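Local coordinates for protein xyloglucan-specific endo-beta-1,4-glucanase BoGH9A (Bacteroides ovatus, PDB 6DHT) that cleaves the beta-1,4-glucan backbone of xyloglucan internally, releasing xyloglucan oligosaccharides for carbohydrate metabolism in a gut bacterium, at residues A[38-43]-A[88-93]; A[234-239]-A[301-306]. All blocks are in the same frame, centred on the assembly; numbering follows the deposited sequence.

From the N terminus, the chain first builds the Ig-like domain, and contact 1 closes there: 38-43, which leads into strand 42-47, meets the end of strand 84-90 and the turn after it, across 44 intervening residues rich in strand. The chain then passes into the glycosyl hydrolase family 9 domain. In it, contact 2 joins the loop that follows helix 213-226 to helix 292-309, closing a loop of 61 residues that includes helix 265-281. The two loops follow one another, neither nested nor crossing. The centres of the two contacts lie about 59 Å apart on opposite sides of the chain's centre. Each ties its own domain: two inner strands of a sheet in one, a loop and helix in the other.

Contact 1: A[38-43]-A[88-93]; sequences GKVEEF and LKVNGA
With chi1 at -68°, Asn91 has CG anti to its carbonyl carbon, and this turns the carboxamide toward the chain at Lys39, while Val40 and Val90 both carry CG1 anti to the backbone N and bring these methyls together. Asn91 ND2 donates to Lys39 O at 2.7 Å, with an N-H...O angle of 139°. The acceptor lies nearly in the amide plane, and the donor in the carbonyl plane. The Val40 and Val90 side chains meet nearly perpendicular, CG1 to CG1 at 3.4 Å, a squeezed methyl contact. The segments belong to the Ig-like domain: strands 42-47 and 84-90 are antiparallel neighbours in a four-stranded sheet, and a type II' turn from Val90 to Ala93 leads into strand 93-99. A water donates to Glu42 O at 2.7 Å; its approach to Asn91 N, at 2.5 Å, is too short to be trusted, so a bridge from the turn to the carbonyl of Glu42 remains doubtful. Further along, Val90 CG2 lies 3.9 Å from Phe43 CB, and Leu75 of strand 72-76 touches both side chains. Phe43 CA also makes a CA-H...O contact with Lys89 O at 3.4 Å.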
loop_
_atom_site.group_PDB
_atom_site.type_symbol
_atom_site.label_atom_id
_atom_site.label_comp_id
_atom_site.label_asym_id
_atom_site.label_seq_id
_atom_site.Cartn_x
_atom_site.Cartn_y
_atom_site.Cartn_z
ATOM N N GLY A 38 4.035 1.022 -33.421
ATOM C CA GLY A 38 4.853 0.678 -34.568
ATOM C C GLY A 38 4.497 -0.674 -35.143
ATOM O O GLY A 38 3.843 -1.496 -34.504
ATOM N N LYS A 39 4.945 -0.914 -36.369
ATOM C CA LYS A 39 4.685 -2.169 -37.043
ATOM C C LYS A 39 5.765 -3.186 -36.680
ATOM O O LYS A 39 6.950 -2.959 -36.919
ATOM C CB LYS A 39 4.641 -1.928 -38.560
ATOM C CG LYS A 39 4.069 -3.095 -39.360
ATOM C CD LYS A 39 3.702 -2.697 -40.790
ATOM C CE LYS A 39 3.274 -3.906 -41.625
ATOM N NZ LYS A 39 2.375 -4.845 -40.882
ATOM N N VAL A 40 5.344 -4.300 -36.082
ATOM C CA VAL A 40 6.243 -5.366 -35.656
ATOM C C VAL A 40 5.686 -6.693 -36.165
ATOM O O VAL A 40 4.475 -6.923 -36.110
ATOM C CB VAL A 40 6.362 -5.403 -34.101
ATOM C CG1 VAL A 40 7.084 -6.651 -33.634
ATOM C CG2 VAL A 40 7.089 -4.169 -33.618
ATOM N N GLU A 41 6.559 -7.567 -36.656
ATOM C CA GLU A 41 6.123 -8.861 -37.161
ATOM C C GLU A 41 6.822 -10.025 -36.481
ATOM O O GLU A 41 6.343 -11.160 -36.530
ATOM C CB GLU A 41 6.345 -8.924 -38.676
ATOM C CG GLU A 41 5.484 -7.922 -39.434
ATOM C CD GLU A 41 5.712 -7.949 -40.933
ATOM O OE1 GLU A 41 6.531 -8.765 -41.410
ATOM O OE2 GLU A 41 5.061 -7.146 -41.636
ATOM N N GLU A 42 7.943 -9.739 -35.834
ATOM C CA GLU A 42 8.808 -10.783 -35.310
ATOM C C GLU A 42 9.685 -10.263 -34.164
ATOM O O GLU A 42 10.095 -9.114 -34.175
ATOM C CB GLU A 42 9.685 -11.253 -36.461
ATOM C CG GLU A 42 10.674 -12.321 -36.145
ATOM C CD GLU A 42 11.452 -12.720 -37.385
ATOM O OE1 GLU A 42 10.806 -12.987 -38.420
ATOM O OE2 GLU A 42 12.700 -12.747 -37.330
ATOM N N PHE A 43 9.972 -11.115 -33.178
ATOM C CA PHE A 43 10.996 -10.798 -32.187
ATOM C C PHE A 43 11.845 -12.008 -31.878
ATOM O O PHE A 43 11.447 -13.144 -32.153
ATOM C CB PHE A 43 10.379 -10.230 -30.891
ATOM C CG PHE A 43 9.707 -11.259 -30.016
ATOM C CD1 PHE A 43 8.396 -11.642 -30.248
ATOM C CD2 PHE A 43 10.394 -11.829 -28.960
ATOM C CE1 PHE A 43 7.782 -12.593 -29.439
ATOM C CE2 PHE A 43 9.784 -12.767 -28.140
ATOM C CZ PHE A 43 8.484 -13.148 -28.386
ATOM N N LEU A 88 16.303 -8.988 -25.802
ATOM C CA LEU A 88 15.109 -9.009 -26.629
ATOM C C LEU A 88 15.346 -8.063 -27.800
ATOM O O LEU A 88 15.520 -6.873 -27.593
ATOM C CB LEU A 88 13.887 -8.537 -25.826
ATOM C CG LEU A 88 12.490 -8.702 -26.454
ATOM C CD1 LEU A 88 11.422 -8.478 -25.388
ATOM C CD2 LEU A 88 12.216 -7.767 -27.550
ATOM N N LYS A 89 15.342 -8.593 -29.018
ATOM C CA LYS A 89 15.471 -7.756 -30.217
ATOM C C LYS A 89 14.153 -7.739 -30.986
ATOM O O LYS A 89 13.584 -8.797 -31.267
ATOM C CB LYS A 89 16.606 -8.255 -31.123
ATOM C CG LYS A 89 18.014 -7.896 -30.658
ATOM C CD LYS A 89 18.980 -7.851 -31.855
ATOM C CE LYS A 89 20.439 -7.711 -31.434
ATOM N NZ LYS A 89 20.649 -6.673 -30.376
ATOM N N VAL A 90 13.675 -6.536 -31.297
ATOM C CA VAL A 90 12.467 -6.323 -32.090
ATOM C C VAL A 90 12.760 -5.223 -33.081
ATOM O O VAL A 90 13.000 -4.084 -32.678
ATOM C CB VAL A 90 11.261 -5.794 -31.276
ATOM C CG1 VAL A 90 9.978 -5.942 -32.089
ATOM C CG2 VAL A 90 11.139 -6.497 -29.997
ATOM N N ASN A 91 12.721 -5.557 -34.368
ATOM C CA ASN A 91 12.979 -4.580 -35.421
ATOM C C ASN A 91 14.345 -3.945 -35.186
ATOM O O ASN A 91 15.349 -4.652 -35.100
ATOM C CB ASN A 91 11.860 -3.538 -35.459
ATOM C CG ASN A 91 10.524 -4.126 -35.919
ATOM O OD1 ASN A 91 10.315 -5.347 -35.871
ATOM N ND2 ASN A 91 9.615 -3.261 -36.375
ATOM N N GLY A 92 14.399 -2.628 -35.048
ATOM C CA GLY A 92 15.669 -1.982 -34.783
ATOM C C GLY A 92 16.088 -2.027 -33.325
ATOM O O GLY A 92 17.263 -1.856 -33.003
ATOM N N ALA A 93 15.122 -2.277 -32.444
ATOM C CA ALA A 93 15.286 -1.996 -31.024
ATOM C C ALA A 93 15.724 -3.207 -30.213
ATOM O O ALA A 93 15.547 -4.342 -30.633
ATOM C CB ALA A 93 13.992 -1.467 -30.477
HETATM O O HOH W 1 11.903 -7.689 -35.488
#

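Contact 2: A[234-239]-A[301-306]; sequences GGVYHK and EKAYAW
The loop 234-239 runs up to the side of helix 292-309 with its two glycines foremost, Gly234 CA coming within 5.0 Å of Ala303 CA and Gly235 CA within 5.5 Å of Trp306 CA. This is loop-on-helix packing in the (alpha/alpha)6-barrel catalytic domain characteristic of glycosyl hydrolase family 9, away from the active site. Gly234 has a positive phi of 84°, at which a beta carbon would be jammed against the carbonyl O of the preceding residue, and it would also collide with Lys302 O; at Gly235 it would run into the indole of Trp306. The bare backbone can therefore lie close against the helix. Gly234 O receives a CA-H...O contact from Ala303 CA at 3.4 Å and is also hydrogen-bonded by Gln229 NE2.

Trp306 carries CG anti to the backbone N (chi1 -174°), which extends the indole to the glycine backbone, where its face meets Gly235. Gly235 CA sits over the five-membered ring in a CH-pi contact, 3.4 Å from its centroid and 13° off the normal. Replacing the indole with an alanine here would probably leave Gly235 without the ring face it rests on and open a gap between loop and helix. Nearby, Val236 CG2 meets Ala303 CB at 4.3 Å, and Phe271 of helix 265-281 touches both. At the exposed side, Lys302 NZ hydrogen-bonds Glu232 O, just ahead of the glycines. Gly235 N, hydrogen-bonded to Asp233 OD1, lies 3.4 Å from Trp306 CD1.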
loop_
_atom_site.group_PDB
_atom_site.type_symbol
_atom_site.label_atom_id
_atom_site.label_comp_id
_atom_site.label_asym_id
_atom_site.label_seq_id
_atom_site.Cartn_x
_atom_site.Cartn_y
_atom_site.Cartn_z
ATOM N N GLY A 234 -11.886 7.101 25.652
ATOM C CA GLY A 234 -11.467 6.080 24.691
ATOM C C GLY A 234 -11.482 6.523 23.233
ATOM O O GLY A 234 -11.093 5.755 22.352
ATOM N N GLY A 235 -11.934 7.743 22.961
ATOM C CA GLY A 235 -11.984 8.247 21.602
ATOM C C GLY A 235 -10.595 8.549 21.070
ATOM O O GLY A 235 -9.624 8.611 21.828
ATOM N N VAL A 236 -10.502 8.665 19.756
ATOM C CA VAL A 236 -9.213 8.783 19.062
ATOM C C VAL A 236 -9.241 10.007 18.152
ATOM O O VAL A 236 -10.137 10.152 17.329
ATOM C CB VAL A 236 -8.900 7.495 18.262
ATOM C CG1 VAL A 236 -7.555 7.598 17.528
ATOM C CG2 VAL A 236 -8.891 6.308 19.176
ATOM N N TYR A 237 -8.258 10.894 18.328
ATOM C CA TYR A 237 -8.148 12.116 17.536
ATOM C C TYR A 237 -7.888 11.722 16.093
ATOM O O TYR A 237 -7.136 10.780 15.840
ATOM C CB TYR A 237 -7.008 12.994 18.082
ATOM C CG TYR A 237 -7.132 13.269 19.572
ATOM C CD1 TYR A 237 -8.194 14.012 20.072
ATOM C CD2 TYR A 237 -6.188 12.812 20.455
ATOM C CE1 TYR A 237 -8.308 14.261 21.426
ATOM C CE2 TYR A 237 -6.293 13.048 21.805
ATOM C CZ TYR A 237 -7.357 13.770 22.281
ATOM O OH TYR A 237 -7.434 13.989 23.633
ATOM N N HIS A 238 -8.519 12.417 15.154
ATOM C CA HIS A 238 -8.462 12.047 13.735
ATOM C C HIS A 238 -7.045 12.111 13.184
ATOM O O HIS A 238 -6.618 11.211 12.448
ATOM C CB HIS A 238 -9.400 12.951 12.941
ATOM C CG HIS A 238 -9.687 12.500 11.541
ATOM N ND1 HIS A 238 -10.463 11.396 11.239
ATOM C CD2 HIS A 238 -9.335 13.037 10.354
ATOM C CE1 HIS A 238 -10.575 11.279 9.933
ATOM N NE2 HIS A 238 -9.893 12.259 9.367
ATOM N N LYS A 239 -6.315 13.178 13.497
ATOM C CA LYS A 239 -4.962 13.347 12.979
ATOM C C LYS A 239 -4.150 14.287 13.873
ATOM O O LYS A 239 -4.707 14.988 14.746
ATOM C CB LYS A 239 -5.001 13.864 11.549
ATOM C CG LYS A 239 -5.744 15.204 11.409
ATOM C CD LYS A 239 -5.701 15.713 9.980
ATOM C CE LYS A 239 -6.607 16.930 9.780
ATOM N NZ LYS A 239 -6.511 17.506 8.422
ATOM N N GLU A 301 -10.778 -2.175 22.588
ATOM C CA GLU A 301 -12.129 -2.351 23.109
ATOM C C GLU A 301 -12.688 -1.004 23.576
ATOM O O GLU A 301 -13.838 -0.680 23.302
ATOM C CB GLU A 301 -12.152 -3.421 24.217
ATOM C CG GLU A 301 -11.799 -4.824 23.685
ATOM C CD GLU A 301 -12.237 -5.970 24.577
ATOM O OE1 GLU A 301 -11.395 -6.485 25.338
ATOM O OE2 GLU A 301 -13.414 -6.379 24.483
ATOM N N LYS A 302 -11.833 -0.175 24.170
ATOM C CA LYS A 302 -12.253 1.165 24.573
ATOM C C LYS A 302 -12.565 2.045 23.351
ATOM O O LYS A 302 -13.513 2.820 23.353
ATOM C CB LYS A 302 -11.184 1.842 25.442
ATOM C CG LYS A 302 -11.096 1.320 26.875
ATOM C CD LYS A 302 -10.383 2.302 27.801
ATOM C CE LYS A 302 -11.237 3.552 28.078
ATOM N NZ LYS A 302 -10.541 4.547 28.948
ATOM N N ALA A 303 -11.775 1.932 22.285
ATOM C CA ALA A 303 -12.052 2.717 21.093
ATOM C C ALA A 303 -13.338 2.283 20.402
ATOM O O ALA A 303 -14.109 3.104 19.924
ATOM C CB ALA A 303 -10.877 2.623 20.106
ATOM N N TYR A 304 -13.570 0.974 20.333
ATOM C CA TYR A 304 -14.782 0.488 19.716
ATOM C C TYR A 304 -16.006 0.963 20.517
ATOM O O TYR A 304 -17.004 1.397 19.939
ATOM C CB TYR A 304 -14.724 -1.044 19.623
ATOM C CG TYR A 304 -15.862 -1.644 18.849
ATOM C CD1 TYR A 304 -17.035 -2.019 19.485
ATOM C CD2 TYR A 304 -15.760 -1.859 17.480
ATOM C CE1 TYR A 304 -18.079 -2.556 18.786
ATOM C CE2 TYR A 304 -16.805 -2.401 16.767
ATOM C CZ TYR A 304 -17.962 -2.754 17.431
ATOM O OH TYR A 304 -19.009 -3.293 16.732
ATOM N N ALA A 305 -15.896 0.884 21.836
ATOM C CA ALA A 305 -16.950 1.385 22.718
ATOM C C ALA A 305 -17.269 2.851 22.411
ATOM O O ALA A 305 -18.438 3.225 22.276
ATOM C CB ALA A 305 -16.544 1.211 24.156
ATOM N N TRP A 306 -16.236 3.681 22.278
ATOM C CA TRP A 306 -16.455 5.083 21.945
ATOM C C TRP A 306 -17.201 5.205 20.630
ATOM O O TRP A 306 -18.145 5.971 20.514
ATOM C CB TRP A 306 -15.130 5.853 21.891
ATOM C CG TRP A 306 -15.286 7.347 21.702
ATOM C CD1 TRP A 306 -15.236 8.311 22.677
ATOM C CD2 TRP A 306 -15.515 8.040 20.471
ATOM N NE1 TRP A 306 -15.409 9.548 22.120
ATOM C CE2 TRP A 306 -15.588 9.415 20.770
ATOM C CE3 TRP A 306 -15.670 7.632 19.146
ATOM C CZ2 TRP A 306 -15.810 10.376 19.790
ATOM C CZ3 TRP A 306 -15.884 8.574 18.185
ATOM C CH2 TRP A 306 -15.952 9.941 18.505
#